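Local structure of mutual gliding-motility protein MglA (Myxococcus xanthus, 5YMX) at residues T49-T54 / V83-S88; R53-D58 / L76-G81; F70-H75 / L186-L191; G98-A103 / P135-Y140. The protein is a gliding-motility protein of the ADP-ribosylation factor family of small P-loop proteins, modelled here with guanosine-5'-diphosphate in its pocket. All blocks are in the same frame, centred on the assembly; numbering follows the deposited sequence.

Contact 1 (T49-T54 / V83-S88)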
# COMPACT_ATOMS: atom_id res chain seq x y z
N THR A 49 3.70 -19.50 -4.80
CA THR A 49 4.81 -20.36 -5.17
C THR A 49 4.82 -21.48 -4.14
O THR A 49 3.86 -21.68 -3.39
CB THR A 49 6.12 -19.58 -5.17
OG1 THR A 49 6.48 -19.23 -3.83
CG2 THR A 49 5.99 -18.31 -6.00
N GLU A 50 5.92 -22.22 -4.08
CA GLU A 50 6.06 -23.22 -3.02
C GLU A 50 6.18 -22.57 -1.65
O GLU A 50 6.00 -23.26 -0.64
CB GLU A 50 7.27 -24.12 -3.32
CG GLU A 50 7.13 -24.92 -4.61
CD GLU A 50 8.43 -25.60 -5.02
OE1 GLU A 50 9.45 -25.41 -4.32
OE2 GLU A 50 8.43 -26.31 -6.04
N THR A 51 6.48 -21.27 -1.59
CA THR A 51 6.64 -20.58 -0.31
C THR A 51 5.85 -19.28 -0.30
O THR A 51 4.74 -19.23 0.25
CB THR A 51 8.12 -20.29 -0.05
OG1 THR A 51 8.65 -19.51 -1.13
CG2 THR A 51 8.92 -21.58 0.07
N ASP A 52 6.40 -18.23 -0.90
CA ASP A 52 5.80 -16.92 -0.78
C ASP A 52 4.65 -16.74 -1.77
O ASP A 52 4.50 -17.46 -2.76
CB ASP A 52 6.85 -15.81 -0.94
CG ASP A 52 7.83 -15.77 0.22
OD1 ASP A 52 7.50 -16.28 1.31
OD2 ASP A 52 8.94 -15.23 0.05
N ARG A 53 3.82 -15.76 -1.45
CA ARG A 53 2.60 -15.51 -2.19
C ARG A 53 2.48 -14.02 -2.42
O ARG A 53 3.08 -13.20 -1.72
CB ARG A 53 1.37 -15.93 -1.37
CG ARG A 53 1.28 -17.41 -1.06
CD ARG A 53 0.28 -17.66 0.05
NE ARG A 53 0.72 -17.00 1.29
CZ ARG A 53 0.08 -17.08 2.45
NH1 ARG A 53 -1.04 -17.78 2.56
NH2 ARG A 53 0.57 -16.45 3.51
N THR A 54 1.67 -13.67 -3.40
CA THR A 54 1.28 -12.30 -3.68
C THR A 54 -0.24 -12.25 -3.73
O THR A 54 -0.88 -13.18 -4.25
CB THR A 54 1.85 -11.85 -5.03
OG1 THR A 54 3.27 -12.02 -5.03
CG2 THR A 54 1.54 -10.39 -5.29
N VAL A 83 7.04 -14.39 5.34
CA VAL A 83 7.84 -14.26 4.14
C VAL A 83 9.09 -15.11 4.29
O VAL A 83 9.79 -15.04 5.31
CB VAL A 83 8.20 -12.79 3.87
CG1 VAL A 83 9.13 -12.68 2.66
CG2 VAL A 83 6.92 -11.97 3.66
N PHE A 84 9.39 -15.91 3.26
CA PHE A 84 10.55 -16.78 3.26
C PHE A 84 11.73 -16.23 2.47
O PHE A 84 12.87 -16.51 2.82
CB PHE A 84 10.14 -18.17 2.78
CG PHE A 84 9.07 -18.80 3.63
CD1 PHE A 84 9.41 -19.39 4.83
CD2 PHE A 84 7.73 -18.74 3.27
CE1 PHE A 84 8.45 -19.95 5.64
CE2 PHE A 84 6.76 -19.30 4.09
CZ PHE A 84 7.12 -19.91 5.27
N TYR A 85 11.48 -15.43 1.44
CA TYR A 85 12.52 -14.83 0.61
C TYR A 85 12.39 -13.32 0.63
O TYR A 85 11.34 -12.79 0.26
CB TYR A 85 12.42 -15.33 -0.84
CG TYR A 85 12.79 -16.79 -1.03
CD1 TYR A 85 11.84 -17.79 -0.90
CD2 TYR A 85 14.09 -17.16 -1.33
CE1 TYR A 85 12.17 -19.12 -1.07
CE2 TYR A 85 14.44 -18.48 -1.51
CZ TYR A 85 13.47 -19.46 -1.38
OH TYR A 85 13.81 -20.78 -1.55
N ASP A 86 13.46 -12.62 1.02
CA ASP A 86 13.48 -11.16 0.91
C ASP A 86 13.21 -10.71 -0.52
O ASP A 86 12.62 -9.64 -0.74
CB ASP A 86 14.81 -10.60 1.44
CG ASP A 86 14.88 -9.07 1.40
OD1 ASP A 86 13.93 -8.40 1.87
OD2 ASP A 86 15.91 -8.53 0.93
N ALA A 87 13.63 -11.51 -1.50
CA ALA A 87 13.39 -11.18 -2.90
C ALA A 87 11.91 -10.95 -3.17
O ALA A 87 11.56 -10.16 -4.06
CB ALA A 87 13.93 -12.28 -3.81
N SER A 88 11.02 -11.62 -2.43
CA SER A 88 9.59 -11.42 -2.64
C SER A 88 9.17 -10.00 -2.29
O SER A 88 8.32 -9.42 -2.97
CB SER A 88 8.81 -12.42 -1.80
OG SER A 88 9.16 -13.74 -2.16
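The carboxylate of Asp52 reaches from the turn ahead of strand 53-59 to the loop that leads into helix 86-92, tying two surface elements of this small P-loop fold together. Its CG lies beside its own backbone N (chi1 -68°), which carries both oxygens across to segment 83-88. OD1 takes Phe84 N at 2.7 Å on its syn lone pair, in a bond with an N-H...O angle of 163°. OD2 serves two donors from different sides: Tyr85 N meets its syn lone pair at 2.9 Å, and in the conformer given here OG of Ser88, in the first turn of the helix, meets the anti one. Two amide bonds thus hold the buried carboxylate, Ser88 OG adds a third in that conformer, and the neighbouring NH groups would probably stabilise its negative charge.

Outward of this tight centre the packing becomes loose. Thr51 CB lies 3.7 Å from Phe84 CD2, and both aromatic residues are exposed to solvent. Segment 49-54 braces itself from within, since Thr49 OG1 accepts the amide of Thr51 in an ST turn and donates to the carbonyl of Asp52. On this outer side, Thr51 OG1 approaches the edge of the Tyr85 ring, 3.5 Å from CE1.

Contact 2 (R53-D58 / L76-G81). With GDP (guanosine-5'-diphosphate), chain C.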
# COMPACT_ATOMS: atom_id res chain seq x y z
N ARG A 53 3.82 -15.76 -1.45
CA ARG A 53 2.60 -15.51 -2.19
C ARG A 53 2.48 -14.02 -2.42
O ARG A 53 3.08 -13.20 -1.72
CB ARG A 53 1.37 -15.93 -1.37
CG ARG A 53 1.28 -17.41 -1.06
CD ARG A 53 0.28 -17.66 0.05
NE ARG A 53 0.72 -17.00 1.29
CZ ARG A 53 0.08 -17.08 2.45
NH1 ARG A 53 -1.04 -17.78 2.56
NH2 ARG A 53 0.57 -16.45 3.51
N THR A 54 1.67 -13.67 -3.40
CA THR A 54 1.28 -12.30 -3.68
C THR A 54 -0.24 -12.25 -3.73
O THR A 54 -0.88 -13.18 -4.25
CB THR A 54 1.85 -11.85 -5.03
OG1 THR A 54 3.27 -12.02 -5.03
CG2 THR A 54 1.54 -10.39 -5.29
N LEU A 55 -0.82 -11.18 -3.22
CA LEU A 55 -2.26 -10.98 -3.22
C LEU A 55 -2.52 -9.61 -3.81
O LEU A 55 -1.91 -8.63 -3.38
CB LEU A 55 -2.79 -11.06 -1.79
CG LEU A 55 -4.29 -10.86 -1.61
CD1 LEU A 55 -5.04 -12.04 -2.23
CD2 LEU A 55 -4.59 -10.74 -0.12
N PHE A 56 -3.44 -9.53 -4.78
CA PHE A 56 -3.66 -8.24 -5.42
C PHE A 56 -5.01 -8.21 -6.11
O PHE A 56 -5.62 -9.24 -6.39
CB PHE A 56 -2.53 -7.85 -6.40
CG PHE A 56 -2.38 -8.78 -7.57
CD1 PHE A 56 -1.68 -9.97 -7.45
CD2 PHE A 56 -2.91 -8.44 -8.80
CE1 PHE A 56 -1.51 -10.81 -8.56
CE2 PHE A 56 -2.75 -9.27 -9.90
CZ PHE A 56 -2.05 -10.46 -9.77
N PHE A 57 -5.46 -6.99 -6.39
CA PHE A 57 -6.61 -6.77 -7.25
C PHE A 57 -6.58 -5.34 -7.77
O PHE A 57 -5.82 -4.50 -7.28
CB PHE A 57 -7.94 -7.06 -6.54
CG PHE A 57 -8.30 -6.08 -5.46
CD1 PHE A 57 -7.78 -6.22 -4.18
CD2 PHE A 57 -9.19 -5.04 -5.71
CE1 PHE A 57 -8.14 -5.32 -3.16
CE2 PHE A 57 -9.56 -4.16 -4.70
CZ PHE A 57 -9.03 -4.30 -3.43
N ASP A 58 -7.43 -5.06 -8.74
CA ASP A 58 -7.55 -3.71 -9.26
C ASP A 58 -9.01 -3.28 -9.31
O ASP A 58 -9.93 -4.10 -9.33
CB ASP A 58 -6.85 -3.53 -10.63
CG ASP A 58 -7.52 -4.30 -11.74
OD1 ASP A 58 -8.59 -3.88 -12.21
OD2 ASP A 58 -6.95 -5.33 -12.17
N LEU A 76 -4.02 -2.79 -5.87
CA LEU A 76 -3.52 -2.97 -4.51
C LEU A 76 -2.78 -4.30 -4.44
O LEU A 76 -3.31 -5.33 -4.86
CB LEU A 76 -4.66 -2.95 -3.49
CG LEU A 76 -5.66 -1.79 -3.53
CD1 LEU A 76 -6.46 -1.77 -2.24
CD2 LEU A 76 -5.00 -0.45 -3.78
N TYR A 77 -1.55 -4.26 -3.90
CA TYR A 77 -0.67 -5.42 -3.88
C TYR A 77 -0.10 -5.63 -2.48
O TYR A 77 0.25 -4.67 -1.79
CB TYR A 77 0.55 -5.20 -4.80
CG TYR A 77 0.32 -5.53 -6.25
CD1 TYR A 77 -0.39 -4.67 -7.07
CD2 TYR A 77 0.81 -6.70 -6.79
CE1 TYR A 77 -0.60 -4.99 -8.41
CE2 TYR A 77 0.60 -7.03 -8.12
CZ TYR A 77 -0.11 -6.17 -8.92
OH TYR A 77 -0.31 -6.51 -10.24
N THR A 78 0.06 -6.90 -2.09
CA THR A 78 0.78 -7.20 -0.87
C THR A 78 1.38 -8.59 -0.95
O THR A 78 0.94 -9.44 -1.73
CB THR A 78 -0.14 -7.07 0.36
OG1 THR A 78 0.66 -6.93 1.54
CG2 THR A 78 -1.06 -8.29 0.54
N VAL A 79 2.40 -8.82 -0.13
CA VAL A 79 2.96 -10.15 0.10
C VAL A 79 2.49 -10.56 1.49
O VAL A 79 3.02 -10.07 2.49
CB VAL A 79 4.50 -10.14 0.04
CG1 VAL A 79 5.05 -11.51 0.42
CG2 VAL A 79 4.97 -9.73 -1.33
N PRO A 80 1.47 -11.40 1.59
CA PRO A 80 0.87 -11.69 2.89
C PRO A 80 1.59 -12.82 3.62
O PRO A 80 2.26 -13.66 3.02
CB PRO A 80 -0.55 -12.13 2.52
CG PRO A 80 -0.35 -12.83 1.21
CD PRO A 80 0.74 -12.05 0.49
N GLY A 81 1.41 -12.82 4.94
CA GLY A 81 1.84 -13.92 5.76
C GLY A 81 3.34 -13.92 6.02
O GLY A 81 4.05 -12.93 5.81
PB GDP C . -0.88 -10.23 6.75
O1B GDP C . -1.65 -10.27 5.45
O2B GDP C . 0.10 -11.36 6.89
O3B GDP C . -0.25 -8.90 7.02
O3A GDP C . -1.92 -10.41 7.98
PA GDP C . -3.51 -10.76 7.98
O1A GDP C . -3.70 -12.13 7.40
O2A GDP C . -4.32 -9.65 7.39
O5' GDP C . -3.81 -10.79 9.55
C5' GDP C . -3.19 -11.75 10.41
C4' GDP C . -4.12 -12.05 11.59
O4' GDP C . -4.32 -10.86 12.37
C3' GDP C . -5.50 -12.52 11.16
O3' GDP C . -5.94 -13.49 12.13
C2' GDP C . -6.35 -11.27 11.28
O2' GDP C . -7.72 -11.56 11.53
C1' GDP C . -5.71 -10.59 12.48
N9 GDP C . -5.91 -9.13 12.46
C8 GDP C . -5.66 -8.30 11.42
N7 GDP C . -5.95 -7.02 11.77
C5 GDP C . -6.36 -7.05 13.06
C6 GDP C . -6.80 -6.05 14.04
O6 GDP C . -6.86 -4.84 13.75
N1 GDP C . -7.14 -6.50 15.26
C2 GDP C . -7.09 -7.79 15.62
N2 GDP C . -7.46 -8.12 16.89
N3 GDP C . -6.70 -8.77 14.77
C4 GDP C . -6.32 -8.43 13.51
O HOH W 1 4.41 -14.79 1.58
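Phe56 lays its CB over the centre of the Tyr77 ring, 3.5 Å from the centroid, in a CH-pi contact. The two rings point the same way, their planes 1° apart but slid so far that they barely overlap, with Tyr77 CE2 3.5 Å from Phe56 CG. A chi1 of 63°, placing CG of Phe56 between its backbone N and carbonyl carbon, lays its ring alongside that of Tyr77 and leaves CB over the tyrosine face.

This is a non-hydrogen-bonded pair in the antiparallel hairpin of strands 53-59 and 71-78. Leu55 with Thr78 and Phe57 with Leu76 are the flanking hydrogen-bonded pairs, each exchanging two backbone bonds. On the sheet face of Phe57, its CZ meets Leu76 CD1 at 3.8 Å, beside Ile32 of helix 25-34.

Past the end of strand 71-78, Arg53, bent at chi3, brings one guanidinium face over Pro80 CG; its NH2 gives a weak bond to Pro80 O at 3.3 Å, and a water links that oxygen to Arg53 N. Gly81 N donates to O2B of guanosine-5'-diphosphate at 2.8 Å. Side-chain contacts between the strands are mainly apolar, whereas polar groups gather where the hairpin runs out, consistent with a backbone amide sharing in stabilising the phosphate charge.

Contact 3 (F70-H75 / L186-L191); sequences FKTRFH and LVLTEL
Leu188 reaches from helix 176-193 to strand 71-78, so that the C-terminal helix packs on the central sheet of the P-loop fold. The segment axes pass 11.3 Å apart at an angle of 141°, a gap bridged by side chains alone. Leaving the helix, CB of Leu188 has no partner on the strand within packing distance. With chi1 at -69°, CG stands beside the backbone N and comes to the edge of the Phe74 ring, near its plane, 4.0 Å from CZ. Leu188 CD1 stays beside the ring, 4.3 Å from Phe74 CZ, while CD2 goes farther along the strand: it lies by CZ too and reaches Thr72 at both branches, OG1 at 3.8 Å and CG2 at 4.0 Å.

Phe74 is held from a second direction within its own strand, where Thr72 CG2 sits over one ring face, offset toward the rim. Val187 CG1 touches the ring more loosely at CE1. Cys13 of the neighbouring strand 10-18 meets Thr72, Val187 and Leu191, extending the apolar layer across the sheet. Within it, Thr72 OG1 is a buried hydroxyl with no hydrogen-bonding partner in the model, set 4.3 Å from the methyl CD1 of Leu191.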
# COMPACT_ATOMS: atom_id res chain seq x y z
N PHE A 70 -7.97 10.88 -18.87
CA PHE A 70 -7.67 9.53 -18.43
C PHE A 70 -8.36 9.24 -17.11
O PHE A 70 -8.42 10.10 -16.23
CB PHE A 70 -6.17 9.34 -18.23
CG PHE A 70 -5.40 9.10 -19.50
CD1 PHE A 70 -5.24 10.12 -20.42
CD2 PHE A 70 -4.85 7.86 -19.76
CE1 PHE A 70 -4.52 9.89 -21.59
CE2 PHE A 70 -4.14 7.63 -20.92
CZ PHE A 70 -3.97 8.65 -21.83
N LYS A 71 -8.85 8.01 -16.97
CA LYS A 71 -9.36 7.53 -15.69
C LYS A 71 -8.22 6.85 -14.94
O LYS A 71 -7.24 6.40 -15.54
CB LYS A 71 -10.50 6.54 -15.91
CG LYS A 71 -11.74 7.17 -16.53
CD LYS A 71 -12.89 6.17 -16.62
CE LYS A 71 -14.07 6.74 -17.39
NZ LYS A 71 -14.64 7.97 -16.75
N THR A 72 -8.34 6.79 -13.62
CA THR A 72 -7.30 6.19 -12.78
C THR A 72 -7.81 4.86 -12.22
O THR A 72 -8.85 4.82 -11.55
CB THR A 72 -6.84 7.12 -11.66
OG1 THR A 72 -6.33 8.34 -12.23
CG2 THR A 72 -5.74 6.46 -10.84
N ARG A 73 -7.07 3.79 -12.49
CA ARG A 73 -7.34 2.46 -11.97
C ARG A 73 -6.30 2.15 -10.91
O ARG A 73 -5.10 2.30 -11.15
CB ARG A 73 -7.23 1.43 -13.10
CG ARG A 73 -7.51 -0.01 -12.65
CD ARG A 73 -7.52 -1.00 -13.82
NE ARG A 73 -8.60 -0.71 -14.76
CZ ARG A 73 -9.86 -1.09 -14.57
NH1 ARG A 73 -10.20 -1.77 -13.49
NH2 ARG A 73 -10.79 -0.78 -15.47
N PHE A 74 -6.76 1.73 -9.73
CA PHE A 74 -5.87 1.43 -8.62
C PHE A 74 -5.66 -0.07 -8.49
O PHE A 74 -6.62 -0.84 -8.59
CB PHE A 74 -6.42 2.01 -7.31
CG PHE A 74 -6.29 3.50 -7.23
CD1 PHE A 74 -5.08 4.08 -6.85
CD2 PHE A 74 -7.34 4.32 -7.59
CE1 PHE A 74 -4.94 5.46 -6.81
CE2 PHE A 74 -7.20 5.70 -7.55
CZ PHE A 74 -6.00 6.26 -7.16
N HIS A 75 -4.41 -0.47 -8.29
CA HIS A 75 -4.05 -1.87 -8.12
C HIS A 75 -3.42 -1.98 -6.74
O HIS A 75 -2.41 -1.34 -6.47
CB HIS A 75 -3.00 -2.29 -9.16
CG HIS A 75 -3.45 -2.15 -10.58
ND1 HIS A 75 -3.53 -3.23 -11.43
CD2 HIS A 75 -3.79 -1.06 -11.31
CE1 HIS A 75 -3.93 -2.81 -12.62
NE2 HIS A 75 -4.09 -1.50 -12.57
N LEU A 186 -2.59 11.32 -2.31
CA LEU A 186 -1.20 11.70 -2.57
C LEU A 186 -0.78 11.29 -3.98
O LEU A 186 -0.13 12.06 -4.69
CB LEU A 186 -0.26 11.08 -1.53
CG LEU A 186 -0.38 11.62 -0.10
CD1 LEU A 186 0.47 10.79 0.85
CD2 LEU A 186 0.02 13.09 -0.02
N VAL A 187 -1.13 10.07 -4.39
CA VAL A 187 -0.81 9.61 -5.74
C VAL A 187 -1.50 10.49 -6.78
O VAL A 187 -0.89 10.91 -7.77
CB VAL A 187 -1.21 8.13 -5.91
CG1 VAL A 187 -1.10 7.70 -7.38
CG2 VAL A 187 -0.36 7.24 -5.04
N LEU A 188 -2.79 10.77 -6.58
CA LEU A 188 -3.53 11.57 -7.56
C LEU A 188 -2.98 12.98 -7.65
O LEU A 188 -2.88 13.54 -8.75
CB LEU A 188 -5.02 11.59 -7.21
CG LEU A 188 -5.80 10.28 -7.37
CD1 LEU A 188 -7.13 10.36 -6.65
CD2 LEU A 188 -6.00 9.94 -8.84
N THR A 189 -2.60 13.58 -6.52
CA THR A 189 -2.03 14.91 -6.55
C THR A 189 -0.74 14.93 -7.37
O THR A 189 -0.51 15.85 -8.16
CB THR A 189 -1.76 15.38 -5.12
OG1 THR A 189 -3.01 15.54 -4.44
CG2 THR A 189 -1.00 16.71 -5.11
N GLU A 190 0.10 13.92 -7.19
CA GLU A 190 1.32 13.80 -7.99
C GLU A 190 0.99 13.70 -9.47
O GLU A 190 1.63 14.34 -10.31
CB GLU A 190 2.10 12.57 -7.53
CG GLU A 190 3.48 12.44 -8.15
CD GLU A 190 4.55 13.13 -7.33
OE1 GLU A 190 5.74 12.95 -7.65
OE2 GLU A 190 4.19 13.86 -6.38
N LEU A 191 -0.02 12.90 -9.81
CA LEU A 191 -0.41 12.74 -11.21
C LEU A 191 -0.88 14.06 -11.81
O LEU A 191 -0.50 14.43 -12.92
CB LEU A 191 -1.50 11.68 -11.34
CG LEU A 191 -1.10 10.23 -11.08
CD1 LEU A 191 -2.33 9.35 -11.05
CD2 LEU A 191 -0.14 9.78 -12.17

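Contact 4 (G98-A103 / P135-Y140); sequences GVVFVA and PYVIQY
Parallel strands 98-104 and 136-141, joined through helix 110-126 in a beta-alpha-beta crossover, form part of the central sheet of this P-loop fold. Val99 and Phe101 each use both their N and O toward the partner strand, and Ala103 adds its N. The resulting ladder of five bonds engages Pro135, Val137 and Gln139; its straightest member, from Gln139 N to Phe101 O, spans 2.8 Å at an N-H...O angle of 175°. The axes of the two strand segments approach to 4.7 Å, their directions 20° apart.

On the face of Phe101, Tyr136 stretches along the neighbouring strand because its CG is anti to the backbone N (chi1 167°). The ring edge is thereby turned to strand 98-104, with Phe101 CB in its plane, 3.7 Å from CE1. One step on, Phe101 and Ile138 run side by side, with Phe101 CD2 3.8 Å from Ile138 CD1. Leu117 of the crossover helix covers both Phe101 and Tyr136, whereas Ala103 and Ile138 pack against Leu158 of helix 151-158.

The opposite face pairs Val100 with Val137, whose CG2 methyls meet obliquely at 3.8 Å, and Thr179 and Val183 of helix 176-193 close over Val100. Gln139 extends beside Val102 there. Both polar atoms of its buried amide are satisfied, OE1 accepting from Asn28 ND2 and NE2 bonding to Thr179 OG1, which should fix the amide's rotation. That same OE1 rests 3.5 Å from the Val102 methyl CG1.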
# COMPACT_ATOMS: atom_id res chain seq x y z
N GLY A 98 2.58 4.14 -4.67
CA GLY A 98 2.35 4.57 -3.31
C GLY A 98 2.49 3.39 -2.38
O GLY A 98 2.25 2.24 -2.78
N VAL A 99 2.84 3.68 -1.12
CA VAL A 99 3.04 2.63 -0.12
C VAL A 99 2.17 2.90 1.09
O VAL A 99 2.10 4.04 1.58
CB VAL A 99 4.51 2.53 0.31
CG1 VAL A 99 4.67 1.53 1.44
CG2 VAL A 99 5.38 2.16 -0.87
N VAL A 100 1.53 1.85 1.60
CA VAL A 100 0.91 1.87 2.92
C VAL A 100 1.74 0.94 3.78
O VAL A 100 1.83 -0.25 3.48
CB VAL A 100 -0.55 1.38 2.89
CG1 VAL A 100 -1.10 1.28 4.31
CG2 VAL A 100 -1.40 2.29 2.01
N PHE A 101 2.37 1.48 4.83
CA PHE A 101 3.03 0.63 5.81
C PHE A 101 2.02 0.30 6.90
O PHE A 101 1.50 1.21 7.57
CB PHE A 101 4.28 1.27 6.41
CG PHE A 101 5.04 0.33 7.32
CD1 PHE A 101 5.95 -0.57 6.79
CD2 PHE A 101 4.79 0.29 8.69
CE1 PHE A 101 6.64 -1.45 7.62
CE2 PHE A 101 5.47 -0.60 9.51
CZ PHE A 101 6.41 -1.46 8.98
N VAL A 102 1.73 -0.98 7.07
CA VAL A 102 0.80 -1.45 8.11
C VAL A 102 1.63 -1.94 9.28
O VAL A 102 2.38 -2.91 9.14
CB VAL A 102 -0.14 -2.54 7.58
CG1 VAL A 102 -1.09 -3.00 8.70
CG2 VAL A 102 -0.92 -2.05 6.34
N ALA A 103 1.54 -1.24 10.41
CA ALA A 103 2.23 -1.64 11.62
C ALA A 103 1.30 -2.42 12.53
O ALA A 103 0.13 -2.06 12.72
CB ALA A 103 2.72 -0.40 12.37
N PRO A 135 4.51 8.81 -2.53
CA PRO A 135 3.33 8.75 -1.66
C PRO A 135 3.43 7.61 -0.65
O PRO A 135 3.68 6.45 -1.00
CB PRO A 135 2.19 8.52 -2.66
CG PRO A 135 2.66 9.28 -3.89
CD PRO A 135 4.14 8.96 -3.95
N TYR A 136 3.24 7.94 0.62
CA TYR A 136 3.51 7.01 1.71
C TYR A 136 2.66 7.42 2.90
O TYR A 136 2.67 8.58 3.32
CB TYR A 136 5.01 7.06 2.05
CG TYR A 136 5.38 6.37 3.35
CD1 TYR A 136 4.80 5.16 3.72
CD2 TYR A 136 6.31 6.95 4.21
CE1 TYR A 136 5.12 4.56 4.91
CE2 TYR A 136 6.64 6.35 5.42
CZ TYR A 136 6.04 5.15 5.76
OH TYR A 136 6.36 4.53 6.94
N VAL A 137 1.89 6.46 3.42
CA VAL A 137 1.12 6.65 4.64
C VAL A 137 1.36 5.45 5.53
O VAL A 137 1.71 4.36 5.06
CB VAL A 137 -0.40 6.82 4.38
CG1 VAL A 137 -0.67 7.92 3.36
CG2 VAL A 137 -1.04 5.54 3.91
N ILE A 138 1.15 5.64 6.83
CA ILE A 138 1.36 4.59 7.81
C ILE A 138 0.06 4.31 8.55
O ILE A 138 -0.66 5.24 8.94
CB ILE A 138 2.55 4.90 8.76
CG1 ILE A 138 2.88 3.69 9.64
CG2 ILE A 138 2.33 6.13 9.62
CD1 ILE A 138 4.29 3.75 10.24
N GLN A 139 -0.24 3.03 8.73
CA GLN A 139 -1.41 2.60 9.47
C GLN A 139 -0.96 1.89 10.73
O GLN A 139 -0.16 0.96 10.67
CB GLN A 139 -2.24 1.64 8.61
CG GLN A 139 -3.50 1.14 9.32
CD GLN A 139 -4.23 0.11 8.50
OE1 GLN A 139 -4.08 -1.09 8.73
NE2 GLN A 139 -5.01 0.56 7.52
N TYR A 140 -1.48 2.33 11.88
CA TYR A 140 -1.25 1.64 13.15
C TYR A 140 -2.46 0.73 13.34
O TYR A 140 -3.53 1.19 13.74
CB TYR A 140 -1.12 2.62 14.30
CG TYR A 140 -0.05 3.67 14.12
CD1 TYR A 140 1.16 3.37 13.49
CD2 TYR A 140 -0.25 4.96 14.56
CE1 TYR A 140 2.13 4.34 13.32
CE2 TYR A 140 0.72 5.93 14.42
CZ TYR A 140 1.91 5.62 13.80
OH TYR A 140 2.87 6.58 13.64

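Contact 1 lies at the surface and is held by one buried carboxylate, probably charged, whereas the other three are buried. Contacts 2 and 4 are both strand pairings in the same sheet, antiparallel in one and parallel in the other, and they do not touch. Contact 3 instead sets a helix on that sheet through apolar side chains. Strand 53-59 serves contacts 1 and 2, which share Arg53 and Thr54; strand 71-78 serves contacts 2 and 3, joined also by the salt bridge of Asp58 with Arg73. Contacts 3 and 4 meet where Leu186 and Val187 pack on Pro135. Among the four, contact 2 alone bonds directly to guanosine-5'-diphosphate.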